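Putative esterase/lipase/thioesterase (Silicibacter sp., PDB 2PBL) is a putative esterase, lipase or thioesterase with an alpha/beta-hydrolase fold, and probably hydrolyses ester or thioester bonds. Local coordinates at residues 75-78 / 79-83; 170-173 / 174-177. All blocks are in the same frame, centred on the assembly; numbering follows the deposited sequence. Where two conformers were deposited one is given.

Interaction 1 of 2, residues 75-78 / 79-83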
loop_
_atom_site.group_PDB
_atom_site.type_symbol
_atom_site.label_atom_id
_atom_site.label_comp_id
_atom_site.label_asym_id
_atom_site.label_seq_id
_atom_site.Cartn_x
_atom_site.Cartn_y
_atom_site.Cartn_z
HETATM N N MSE A 75 -4.922 11.087 -2.522
HETATM C CA MSE A 75 -5.902 12.172 -2.417
HETATM C C MSE A 75 -7.291 11.758 -1.896
HETATM O O MSE A 75 -8.196 12.612 -1.766
HETATM C CB MSE A 75 -6.009 12.847 -3.772
HETATM C CG MSE A 75 -6.550 11.962 -4.850
HETATM SE SE MSE A 75 -6.725 12.976 -6.519
HETATM C CE MSE A 75 -5.108 13.516 -6.796
ATOM N N ALA A 76 -7.473 10.473 -1.565
ATOM C CA ALA A 76 -8.756 9.965 -1.074
ATOM C C ALA A 76 -8.574 8.688 -0.280
ATOM O O ALA A 76 -7.543 8.063 -0.351
ATOM C CB ALA A 76 -9.740 9.712 -2.251
ATOM N N PHE A 77 -9.634 8.343 0.447
ATOM C CA PHE A 77 -9.723 7.196 1.347
ATOM C C PHE A 77 -8.870 7.405 2.595
ATOM O O PHE A 77 -8.068 8.339 2.677
ATOM C CB PHE A 77 -9.415 5.866 0.640
ATOM C CG PHE A 77 -10.286 5.620 -0.567
ATOM C CD1 PHE A 77 -11.520 5.004 -0.437
ATOM C CD2 PHE A 77 -9.894 6.027 -1.789
ATOM C CE1 PHE A 77 -12.338 4.778 -1.554
ATOM C CE2 PHE A 77 -10.713 5.821 -2.910
ATOM C CZ PHE A 77 -11.941 5.202 -2.772
ATOM N N ASP A 78 -9.159 6.592 3.598
ATOM C CA ASP A 78 -8.385 6.526 4.827
ATOM C C ASP A 78 -8.333 5.034 5.160
ATOM O O ASP A 78 -8.819 4.197 4.402
ATOM C CB ASP A 78 -8.963 7.420 5.950
ATOM C CG ASP A 78 -10.383 7.078 6.313
ATOM O OD1 ASP A 78 -10.793 5.937 6.217
ATOM O OD2 ASP A 78 -11.109 7.988 6.743
ATOM N N LYS A 79 -7.760 4.709 6.302
ATOM C CA LYS A 79 -7.617 3.322 6.716
ATOM C C LYS A 79 -8.904 2.549 6.927
ATOM O O LYS A 79 -8.885 1.315 6.833
ATOM C CB LYS A 79 -6.808 3.237 8.020
ATOM C CG LYS A 79 -7.479 3.887 9.243
ATOM C CD LYS A 79 -6.513 3.991 10.440
ATOM C CE LYS A 79 -7.087 4.890 11.519
ATOM N NZ LYS A 79 -8.478 4.461 11.890
ATOM N N SER A 80 -10.007 3.261 7.180
ATOM C CA SER A 80 -11.269 2.617 7.529
ATOM C C SER A 80 -11.964 1.833 6.426
ATOM O O SER A 80 -12.865 1.064 6.733
ATOM C CB SER A 80 -12.270 3.603 8.130
ATOM O OG SER A 80 -12.821 4.481 7.157
ATOM N N SER A 81 -11.578 2.015 5.176
ATOM C CA SER A 81 -12.181 1.248 4.080
ATOM C C SER A 81 -11.536 -0.114 3.801
ATOM O O SER A 81 -11.998 -0.840 2.901
ATOM C CB SER A 81 -12.103 2.063 2.815
ATOM O OG SER A 81 -13.009 3.163 2.897
ATOM N N TRP A 82 -10.541 -0.519 4.596
ATOM C CA TRP A 82 -9.743 -1.698 4.218
ATOM C C TRP A 82 -9.483 -2.774 5.259
ATOM O O TRP A 82 -8.793 -3.725 4.966
ATOM C CB TRP A 82 -8.383 -1.220 3.715
ATOM C CG TRP A 82 -8.440 0.043 2.885
ATOM C CD1 TRP A 82 -8.237 1.313 3.340
ATOM C CD2 TRP A 82 -8.837 0.167 1.516
ATOM N NE1 TRP A 82 -8.450 2.214 2.332
ATOM C CE2 TRP A 82 -8.802 1.536 1.195
ATOM C CE3 TRP A 82 -9.177 -0.754 0.512
ATOM C CZ2 TRP A 82 -9.114 2.012 -0.080
ATOM C CZ3 TRP A 82 -9.483 -0.283 -0.742
ATOM C CH2 TRP A 82 -9.427 1.086 -1.041
ATOM N N SER A 83 -10.042 -2.618 6.452
ATOM C CA SER A 83 -9.796 -3.504 7.590
ATOM C C SER A 83 -10.025 -4.951 7.261
ATOM O O SER A 83 -9.230 -5.819 7.639
ATOM C CB SER A 83 -10.683 -3.079 8.765
ATOM O OG SER A 83 -10.601 -1.662 8.870
HETATM O O HOH W 1 -11.872 5.494 3.542
#
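F77 and W82 meet obliquely, with the W82 ring atom CH2 over one face of the F77 ring. The two ring planes are turned 58° apart, so this is neither a stack nor an edge-to-face pair. The closest carbons are F77 CG and W82 CZ2, 3.8 Å apart. S81 OG sits at the edge of the phenyl ring. S81 CB lies over one face of the W82 ring, offset toward its rim, and K79 CA lies at the indole edge. W82 NE1 makes a weak, bent hydrogen bond of 2.9 Å to D78 O.

The polar half of the contact centres on D78 OD1. The carboxylate branch is set between the backbone N and the carbonyl carbon (chi1 58°), which brings OD1 within bonding distance of S80. S80 N donates to D78 OD1 from the anti side at 3.0 Å, 34° out of the carboxylate plane. In one of its two conformers, S80 OG donates to the syn lone pair of D78 OD1 at 2.7 Å. Water 1 also donates to D78 OD1, takes the D78 N-H at 2.9 Å, and is hydrogen-bonded to S81 OG. With an alanine in place of D78, S80 N and water 1 would probably lose their acceptor, and the start of the 3-10 segment would be less firmly held.

The turn lies between strand 64-69 and helix 87-91. W82 stacks on H70, which opens an HGG sequence that in related hydrolases lines the oxyanion hole. F77 packs against H70 and W24 of helix 20-35, and its side chain is about 4 Å from an unidentified bound molecule, probably from crystallisation, which may mark a pocket. K79 reaches back to the sheet, where NZ bonds N42 of strand 39-44 and pairs with D54 of strand 52-56.

Interaction 2 of 2, residues 170-173 / 174-177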
loop_
_atom_site.group_PDB
_atom_site.type_symbol
_atom_site.label_atom_id
_atom_site.label_comp_id
_atom_site.label_asym_id
_atom_site.label_seq_id
_atom_site.Cartn_x
_atom_site.Cartn_y
_atom_site.Cartn_z
ATOM N N SER A 170 5.318 3.338 -9.788
ATOM C CA SER A 170 6.770 3.231 -9.615
ATOM C C SER A 170 7.589 4.367 -10.204
ATOM O O SER A 170 8.754 4.590 -9.810
ATOM C CB SER A 170 7.263 1.909 -10.178
ATOM O OG SER A 170 7.053 1.842 -11.572
ATOM N N ASP A 171 6.962 5.076 -11.144
ATOM C CA ASP A 171 7.565 6.178 -11.822
ATOM C C ASP A 171 6.490 7.234 -11.764
ATOM O O ASP A 171 5.380 7.056 -12.319
ATOM C CB ASP A 171 7.901 5.757 -13.247
ATOM C CG ASP A 171 8.686 6.821 -14.005
ATOM O OD1 ASP A 171 8.766 7.980 -13.550
ATOM O OD2 ASP A 171 9.201 6.483 -15.071
ATOM N N LEU A 172 6.750 8.293 -11.004
ATOM C CA LEU A 172 5.771 9.358 -10.916
ATOM C C LEU A 172 5.844 10.400 -12.044
ATOM O O LEU A 172 4.962 11.239 -12.132
ATOM C CB LEU A 172 5.885 10.050 -9.567
ATOM C CG LEU A 172 5.798 9.128 -8.333
ATOM C CD1 LEU A 172 5.665 10.024 -7.050
ATOM C CD2 LEU A 172 4.674 8.135 -8.393
ATOM N N ARG A 173 6.857 10.351 -12.886
ATOM C CA ARG A 173 6.993 11.356 -13.961
ATOM C C ARG A 173 5.760 11.491 -14.861
ATOM O O ARG A 173 5.328 12.597 -15.166
ATOM C CB ARG A 173 8.180 11.052 -14.837
ATOM C CG ARG A 173 9.569 11.234 -14.204
ATOM C CD ARG A 173 10.498 10.472 -15.143
ATOM N NE ARG A 173 11.890 10.470 -14.758
ATOM C CZ ARG A 173 12.591 9.418 -14.314
ATOM N NH1 ARG A 173 13.870 9.609 -14.017
ATOM N NH2 ARG A 173 12.066 8.193 -14.170
ATOM N N PRO A 174 5.165 10.372 -15.275
ATOM C CA PRO A 174 3.990 10.545 -16.146
ATOM C C PRO A 174 2.804 11.212 -15.466
ATOM O O PRO A 174 1.914 11.699 -16.155
ATOM C CB PRO A 174 3.635 9.100 -16.551
ATOM C CG PRO A 174 4.800 8.282 -16.173
ATOM C CD PRO A 174 5.457 8.951 -15.036
ATOM N N LEU A 175 2.775 11.255 -14.121
ATOM C CA LEU A 175 1.693 11.933 -13.427
ATOM C C LEU A 175 1.728 13.442 -13.589
ATOM O O LEU A 175 0.720 14.097 -13.324
ATOM C CB LEU A 175 1.653 11.588 -11.942
ATOM C CG LEU A 175 1.542 10.114 -11.627
ATOM C CD1 LEU A 175 1.514 9.965 -10.132
ATOM C CD2 LEU A 175 0.273 9.531 -12.266
ATOM N N LEU A 176 2.875 13.975 -14.030
ATOM C CA LEU A 176 3.039 15.401 -14.320
ATOM C C LEU A 176 2.174 15.771 -15.516
ATOM O O LEU A 176 1.824 16.926 -15.713
ATOM C CB LEU A 176 4.502 15.729 -14.619
ATOM C CG LEU A 176 5.532 15.333 -13.547
ATOM C CD1 LEU A 176 6.893 15.866 -13.936
ATOM C CD2 LEU A 176 5.154 15.785 -12.151
ATOM N N ARG A 177 1.805 14.758 -16.286
ATOM C CA ARG A 177 0.920 14.921 -17.419
ATOM C C ARG A 177 -0.517 14.485 -17.109
ATOM O O ARG A 177 -1.247 14.092 -18.001
ATOM C CB ARG A 177 1.528 14.198 -18.618
ATOM C CG ARG A 177 2.927 14.675 -18.938
ATOM C CD ARG A 177 3.243 14.440 -20.392
ATOM N NE ARG A 177 3.249 13.017 -20.721
ATOM C CZ ARG A 177 2.766 12.472 -21.844
ATOM N NH1 ARG A 177 2.117 13.181 -22.769
ATOM N NH2 ARG A 177 2.859 11.161 -22.003
#
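D171, R173 and P174 form a local turn contact in the loop between strand 160-166 and helix 181-184. It begins as an Asx turn. D171 OD1 accepts the backbone N-H of R173 at 3.1 Å, with the donor above the carboxylate plane. The carboxylate is placed for this by its first torsion, with CG opposite the backbone N (chi1 -174°). P174 crosses the D171 side chain at about a right angle, and its CD lies 3.8 Å from D171 OD1.

Tight turns follow. L175 N donates to L172 O at 3.0 Å, and L176 N donates to R173 O at 3.0 Å. R177 N then bonds P174 O. Each bond spans three residues. On the apolar side L172 CD2 meets L175 CD1 at 4.0 Å. L172 and L176 pack on A191 of helix 188-193, while L175 touches F184 of helix 181-184.

The R173 chain runs extended from CG to NE and brings NH2 back to D171. R173 NH2 forms a salt bridge with D171, 3.4 Å from D171 OD1, through weak hydrogen bonds to both oxygens. OD2 lies at the guanidinium edge, in its plane. The stronger partner of R173 is E198, which pairs with NH1. One guanidinium thus serves two acids. The nearby positive charge, though shared with E198, would probably favour the ionised form of D171, a good acceptor for the turn.

Interaction 1 comes first along the chain, in the loop after strand 64-69. Interaction 2 comes later, in the loop after strand 160-166. These two parallel strands flank strand 131-136, which leads into the probable nucleophile elbow. The centres of the contacts are 23 Å apart, and their nearest atoms are about 8 Å apart without touching. Helix 181-184 links them indirectly: M75, a selenomethionine here, and L175 both pack on F184. W74, just before M75, also touches L172. The two loops are separate in sequence but meet through W74 and F184 on one alpha/beta-hydrolase domain. Residues 75-83 lie nearer the centre of the chain, and 170-177 farther out.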